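Local structure of probable enoyl-CoA hydratase/isomerase (Pseudomonas aeruginosa, 7BOR) at residues E8-T11 with G12-T15; I215-L218 with R219-A223. The protein binds coenzyme A and belongs to the enoyl-CoA hydratase/isomerase (crotonase) family, probably acting as a delta(3)-delta(2)-enoyl-CoA isomerase. One frame throughout, in Å; residues are numbered along the deposited sequence.

Interaction 1 (E8-T11 with G12-T15)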
ATOM      1  N   GLU A   8      -5.882  12.345  11.221  1.00 65.57           N
ATOM      2  CA  GLU A   8      -5.736  13.794  11.373  1.00 67.29           C
ATOM      3  C   GLU A   8      -6.298  14.523  10.151  1.00 69.33           C
ATOM      4  O   GLU A   8      -5.675  14.514   9.080  1.00 66.92           O
ATOM      5  CB  GLU A   8      -4.265  14.151  11.572  1.00 68.93           C
ATOM      6  CG  GLU A   8      -3.630  13.566  12.832  1.00 72.53           C
ATOM      7  CD  GLU A   8      -4.250  14.110  14.122  1.00 84.22           C
ATOM      8  OE1 GLU A   8      -4.403  15.352  14.246  1.00 86.41           O
ATOM      9  OE2 GLU A   8      -4.593  13.289  15.008  1.00 78.85           O
ATOM     10  N   ARG A   9      -7.455  15.179  10.319  1.00 69.69           N
ATOM     11  CA  ARG A   9      -8.082  16.005   9.289  1.00 66.32           C
ATOM     12  C   ARG A   9      -7.555  17.441   9.425  1.00 68.73           C
ATOM     13  O   ARG A   9      -8.034  18.228  10.271  1.00 70.58           O
ATOM     14  CB  ARG A   9      -9.595  15.958   9.443  1.00 62.32           C
ATOM     15  CG  ARG A   9     -10.393  15.169   8.428  1.00 62.82           C
ATOM     16  CD  ARG A   9     -11.898  15.495   8.548  1.00 68.25           C
ATOM     17  NE  ARG A   9     -12.659  14.819   7.485  1.00 68.57           N
ATOM     18  CZ  ARG A   9     -13.191  13.594   7.611  1.00 70.43           C
ATOM     19  NH1 ARG A   9     -13.854  13.043   6.586  1.00 67.20           N
ATOM     20  NH2 ARG A   9     -13.057  12.909   8.766  1.00 69.88           N
ATOM     21  N   GLU A  10      -6.548  17.797   8.579  1.00 69.76           N
ATOM     22  CA  GLU A  10      -6.113  19.185   8.497  1.00 67.02           C
ATOM     23  C   GLU A  10      -6.889  19.945   7.404  1.00 63.57           C
ATOM     24  O   GLU A  10      -7.936  19.493   6.928  1.00 63.17           O
ATOM     25  CB  GLU A  10      -4.623  19.268   8.176  1.00 66.58           C
ATOM     26  CG  GLU A  10      -3.643  19.114   9.253  1.00 78.57           C
ATOM     27  CD  GLU A  10      -2.210  19.098   8.700  1.00 86.93           C
ATOM     28  OE1 GLU A  10      -1.496  18.069   8.885  1.00 83.36           O
ATOM     29  OE2 GLU A  10      -1.784  20.105   8.057  1.00 94.16           O
ATOM     30  N   THR A  11      -6.293  21.031   6.871  1.00 68.82           N
ATOM     31  CA  THR A  11      -6.939  21.897   5.878  1.00 69.42           C
ATOM     32  C   THR A  11      -6.863  21.233   4.506  1.00 63.99           C
ATOM     33  O   THR A  11      -5.801  21.240   3.868  1.00 64.77           O
ATOM     34  CB  THR A  11      -6.271  23.275   5.834  1.00 70.62           C
ATOM     35  OG1 THR A  11      -4.860  23.131   5.621  1.00 72.33           O
ATOM     36  CG2 THR A  11      -6.511  24.072   7.117  1.00 70.26           C
ATOM     37  N   GLY A  12      -7.995  20.699   4.032  1.00 58.29           N
ATOM     38  CA  GLY A  12      -8.063  19.984   2.763  1.00 55.66           C
ATOM     39  C   GLY A  12      -7.351  18.637   2.719  1.00 55.03           C
ATOM     40  O   GLY A  12      -7.492  17.910   1.723  1.00 49.32           O
ATOM     41  N   LEU A  13      -6.630  18.266   3.775  1.00 49.43           N
ATOM     42  CA  LEU A  13      -5.731  17.126   3.778  1.00 49.21           C
ATOM     43  C   LEU A  13      -6.131  16.146   4.874  1.00 50.45           C
ATOM     44  O   LEU A  13      -6.097  16.485   6.063  1.00 53.60           O
ATOM     45  CB  LEU A  13      -4.292  17.604   3.991  1.00 48.65           C
ATOM     46  CG  LEU A  13      -3.293  16.521   4.330  1.00 47.15           C
ATOM     47  CD1 LEU A  13      -3.101  15.607   3.120  1.00 42.23           C
ATOM     48  CD2 LEU A  13      -1.995  17.174   4.771  1.00 46.98           C
ATOM     49  N   LEU A  14      -6.468  14.923   4.480  1.00 49.14           N
ATOM     50  CA  LEU A  14      -6.742  13.853   5.432  1.00 50.43           C
ATOM     51  C   LEU A  14      -5.514  12.960   5.545  1.00 45.90           C
ATOM     52  O   LEU A  14      -5.005  12.481   4.535  1.00 42.37           O
ATOM     53  CB  LEU A  14      -7.961  13.031   4.995  1.00 46.89           C
ATOM     54  CG  LEU A  14      -8.258  11.869   5.945  1.00 51.58           C
ATOM     55  CD1 LEU A  14      -8.557  12.350   7.375  1.00 55.96           C
ATOM     56  CD2 LEU A  14      -9.402  11.067   5.392  1.00 49.23           C
ATOM     57  N   THR A  15      -5.049  12.734   6.767  1.00 42.40           N
ATOM     58  CA  THR A  15      -3.871  11.928   7.032  1.00 49.77           C
ATOM     59  C   THR A  15      -4.243  10.652   7.781  1.00 48.89           C
ATOM     60  O   THR A  15      -4.731  10.719   8.917  1.00 46.38           O
ATOM     61  CB  THR A  15      -2.857  12.731   7.846  1.00 43.69           C
ATOM     62  OG1 THR A  15      -2.412  13.848   7.073  1.00 48.36           O
ATOM     63  CG2 THR A  15      -1.666  11.859   8.215  1.00 42.58           C
TER
HETATM   64  O   HOH W   1       0.360  15.279   8.048  1.00 48.26           O

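Interaction 2 (I215-L218 with R219-A223)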
ATOM      1  N   ILE A 215      -8.063   0.055 -15.656  1.00 30.75           N
ATOM      2  CA  ILE A 215      -8.739  -0.283 -14.405  1.00 31.50           C
ATOM      3  C   ILE A 215      -9.524  -1.593 -14.524  1.00 31.51           C
ATOM      4  O   ILE A 215      -9.617  -2.369 -13.560  1.00 33.01           O
ATOM      5  CB  ILE A 215      -9.641   0.882 -13.955  1.00 33.22           C
ATOM      6  CG1 ILE A 215     -10.378   0.517 -12.670  1.00 41.40           C
ATOM      7  CG2 ILE A 215     -10.676   1.236 -14.991  1.00 35.70           C
ATOM      8  CD1 ILE A 215      -9.454   0.400 -11.501  1.00 39.94           C
ATOM      9  N   GLU A 216     -10.099  -1.873 -15.688  1.00 32.86           N
ATOM     10  CA  GLU A 216     -10.878  -3.109 -15.802  1.00 41.60           C
ATOM     11  C   GLU A 216      -9.959  -4.322 -15.711  1.00 37.13           C
ATOM     12  O   GLU A 216     -10.246  -5.267 -14.969  1.00 34.97           O
ATOM     13  CB  GLU A 216     -11.683  -3.134 -17.107  1.00 45.47           C
ATOM     14  CG  GLU A 216     -12.727  -2.026 -17.247  1.00 52.63           C
ATOM     15  CD  GLU A 216     -13.500  -2.111 -18.579  1.00 70.85           C
ATOM     16  OE1 GLU A 216     -13.043  -2.838 -19.490  1.00 70.35           O
ATOM     17  OE2 GLU A 216     -14.556  -1.458 -18.706  1.00 74.81           O
ATOM     18  N   GLU A 217      -8.837  -4.301 -16.456  1.00 34.65           N
ATOM     19  CA  GLU A 217      -7.856  -5.381 -16.350  1.00 39.94           C
ATOM     20  C   GLU A 217      -7.344  -5.502 -14.914  1.00 34.42           C
ATOM     21  O   GLU A 217      -7.324  -6.601 -14.337  1.00 35.11           O
ATOM     22  CB  GLU A 217      -6.695  -5.168 -17.328  1.00 38.31           C
ATOM     23  CG  GLU A 217      -5.747  -6.384 -17.406  1.00 36.15           C
ATOM     24  CD  GLU A 217      -4.699  -6.327 -18.532  1.00 50.92           C
ATOM     25  OE1 GLU A 217      -4.217  -5.210 -18.865  1.00 49.64           O
ATOM     26  OE2 GLU A 217      -4.340  -7.422 -19.073  1.00 56.32           O
ATOM     27  N   LEU A 218      -6.984  -4.372 -14.300  1.00 30.48           N
ATOM     28  CA  LEU A 218      -6.558  -4.373 -12.901  1.00 28.14           C
ATOM     29  C   LEU A 218      -7.609  -4.980 -11.988  1.00 33.49           C
ATOM     30  O   LEU A 218      -7.271  -5.777 -11.103  1.00 32.58           O
ATOM     31  CB  LEU A 218      -6.235  -2.954 -12.457  1.00 30.55           C
ATOM     32  CG  LEU A 218      -5.563  -2.719 -11.111  1.00 37.05           C
ATOM     33  CD1 LEU A 218      -4.381  -3.648 -10.944  1.00 36.18           C
ATOM     34  CD2 LEU A 218      -5.137  -1.230 -11.068  1.00 33.77           C
ATOM     35  N   ARG A 219      -8.887  -4.602 -12.160  1.00 33.37           N
ATOM     36  CA  ARG A 219      -9.944  -5.206 -11.344  1.00 36.15           C
ATOM     37  C   ARG A 219      -9.949  -6.717 -11.511  1.00 36.30           C
ATOM     38  O   ARG A 219     -10.040  -7.456 -10.526  1.00 35.84           O
ATOM     39  CB  ARG A 219     -11.317  -4.626 -11.704  1.00 37.60           C
ATOM     40  CG  ARG A 219     -11.639  -3.341 -10.897  1.00 35.09           C
ATOM     41  CD  ARG A 219     -12.889  -2.697 -11.438  1.00 31.34           C
ATOM     42  NE  ARG A 219     -13.057  -1.284 -11.138  1.00 39.04           N
ATOM     43  CZ  ARG A 219     -13.601  -0.432 -12.000  1.00 40.87           C
ATOM     44  NH1 ARG A 219     -13.998  -0.857 -13.193  1.00 45.56           N
ATOM     45  NH2 ARG A 219     -13.743   0.839 -11.672  1.00 46.54           N
ATOM     46  N   ARG A 220      -9.786  -7.190 -12.752  1.00 32.69           N
ATOM     47  CA  ARG A 220      -9.835  -8.626 -13.021  1.00 39.03           C
ATOM     48  C   ARG A 220      -8.562  -9.326 -12.536  1.00 39.68           C
ATOM     49  O   ARG A 220      -8.618 -10.444 -12.001  1.00 34.29           O
ATOM     50  CB  ARG A 220     -10.103  -8.835 -14.524  1.00 39.84           C
ATOM     51  CG  ARG A 220      -9.260  -9.901 -15.245  1.00 47.47           C
ATOM     52  CD  ARG A 220      -9.334  -9.719 -16.770  1.00 55.63           C
ATOM     53  NE  ARG A 220      -8.198 -10.303 -17.517  1.00 66.94           N
ATOM     54  CZ  ARG A 220      -6.925  -9.934 -17.358  1.00 60.49           C
ATOM     55  NH1 ARG A 220      -6.632  -9.024 -16.451  1.00 57.44           N
ATOM     56  NH2 ARG A 220      -5.934 -10.479 -18.071  1.00 55.00           N
ATOM     57  N   VAL A 221      -7.399  -8.689 -12.685  1.00 33.36           N
ATOM     58  CA  VAL A 221      -6.192  -9.298 -12.133  1.00 32.45           C
ATOM     59  C   VAL A 221      -6.302  -9.410 -10.615  1.00 30.54           C
ATOM     60  O   VAL A 221      -5.953 -10.439 -10.029  1.00 31.53           O
ATOM     61  CB  VAL A 221      -4.933  -8.526 -12.557  1.00 31.23           C
ATOM     62  CG1 VAL A 221      -3.733  -8.994 -11.684  1.00 28.96           C
ATOM     63  CG2 VAL A 221      -4.657  -8.741 -14.055  1.00 27.48           C
ATOM     64  N   ILE A 222      -6.746  -8.345  -9.940  1.00 30.65           N
ATOM     65  CA  ILE A 222      -6.845  -8.421  -8.482  1.00 30.60           C
ATOM     66  C   ILE A 222      -7.765  -9.590  -8.075  1.00 36.40           C
ATOM     67  O   ILE A 222      -7.534 -10.259  -7.056  1.00 30.85           O
ATOM     68  CB  ILE A 222      -7.333  -7.058  -7.949  1.00 28.36           C
ATOM     69  CG1 ILE A 222      -6.212  -5.995  -8.073  1.00 28.56           C
ATOM     70  CG2 ILE A 222      -7.741  -7.104  -6.478  1.00 32.83           C
ATOM     71  CD1 ILE A 222      -6.631  -4.580  -7.672  1.00 30.11           C
ATOM     72  N   ALA A 223      -8.801  -9.871  -8.878  1.00 33.44           N
ATOM     73  CA  ALA A 223      -9.681 -11.008  -8.573  1.00 41.09           C
ATOM     74  C   ALA A 223      -8.975 -12.347  -8.785  1.00 36.20           C
ATOM     75  O   ALA A 223      -9.065 -13.235  -7.932  1.00 38.19           O
ATOM     76  CB  ALA A 223     -10.975 -10.939  -9.390  1.00 35.70           C
TER

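Interaction 1 (E8-T11 with G12-T15)
E8 and T15 face each other as an antiparallel hydrogen-bonded pair, their CA atoms 5.1 Å apart, and exchange two backbone bonds. The firmer runs from T15 N to E8 O, with an N-H...O angle of 151°. The return bond, E8 N to T15 O, is weak, bent to 130°. Nearer the turn, E10 N donates to L13 O over 2.9 Å, which leaves T11 and G12 to carry the chain round. G12 has a positive phi of 69°, a backbone shape that favours glycine. These bonds, with the non-hydrogen-bonded pair R9-L14 between them, define a beta hairpin, strand 5-9 running into strand 13-18, at the border of the six-stranded mixed sheet of this crotonase-family chain. Strand 5-9 is outermost; on the inner side G12 bonds through its backbone to R49 and V50, and L14 to V50 and L52, so strand 13-18 is joined to strand 50-54.

Apolar contact comes mainly from R9 and L14, which share one face of the hairpin. Methyl CD1 of L14 meets CG of R9 at 3.5 Å, the two side chains crossing at a slant. The end of the L14 side chain comes nearer to the first strand than its base does. The R9 chain is extended from CG to NE, and its guanidinium is engaged beyond the hairpin in salt bridges from NH1 to E41 and D45. On the other face, CB of T15 lies 3.6 Å from E8 O.

Water-mediated contact is looser: one water sits 3.3 Å from OG1 of T15 and donates a weak, 3.5 Å bond to OE1 of E10.

Interaction 2 (I215-L218 with R219-A223)
I215 lays its CG1 over the centre of the R219 guanidinium, 3.4 Å from CZ, so an aliphatic branch covers one face of the charged group. CG1 is anti to the backbone N (chi1 178°), which sends that branch over the guanidinium; the two side chains cross at a slant. The backbone adds an i to i+4 bond, R219 N to I215 O, at 2.7 Å. The polar end of R219 has a second partner: NE forms a salt bridge with E90 of helix 80-90.

E216 contributes chiefly through its carbonyl, which accepts R220 N at 3.0 Å, the next helical bond in the series.

E217 and R220 lie side by side and point the same way. Their charges attract, OE2 standing 3.6 Å from NH2, but the oxygen is well out of the guanidinium plane and no N-H is aimed at it; the two flat groups are turned 51° apart. In contrast, E217 O lies in the guanidinium plane, at its edge, and takes a weak bond from NH1 at 3.3 Å. The same carbonyl also accepts V221 N, at 2.7 Å.

L218 accepts I222 N through its carbonyl with an N-H...O angle of 169°. Its side chain crosses that of I222, CG being 4.1 Å from CD1, and also reaches I143 of helix 140-148.

L218 is buried, and I215, L218 and I222 all touch L89, which gives helix 200-233 an apolar side, while E216, E217, R219 and R220 are exposed. The out-of-plane oxygen implies that the E217 carboxylate probably holds R220 by charge alone.

From the N terminus, interaction 1 comes first: residues 8-11 and 12-15 adjoin, so the contact closes a tight hairpin turn joining strand 5-9 to strand 13-18 at one border of the six-stranded sheet. Interaction 2 opens only some 200 residues later, within helix 200-233, where 215-218 and 219-223 are consecutive helical turns and the loops closed are those of i to i+4 bonds. The contacts stand in series, neither nested nor crossed. The centres of interaction 1 and interaction 2 are about 30 Å apart. Interaction 1 ties the two strands of the hairpin, whose second strand pairs with strand 50-54; interaction 2 stays within one helix, whose residues touch helices 80-90 and 140-148.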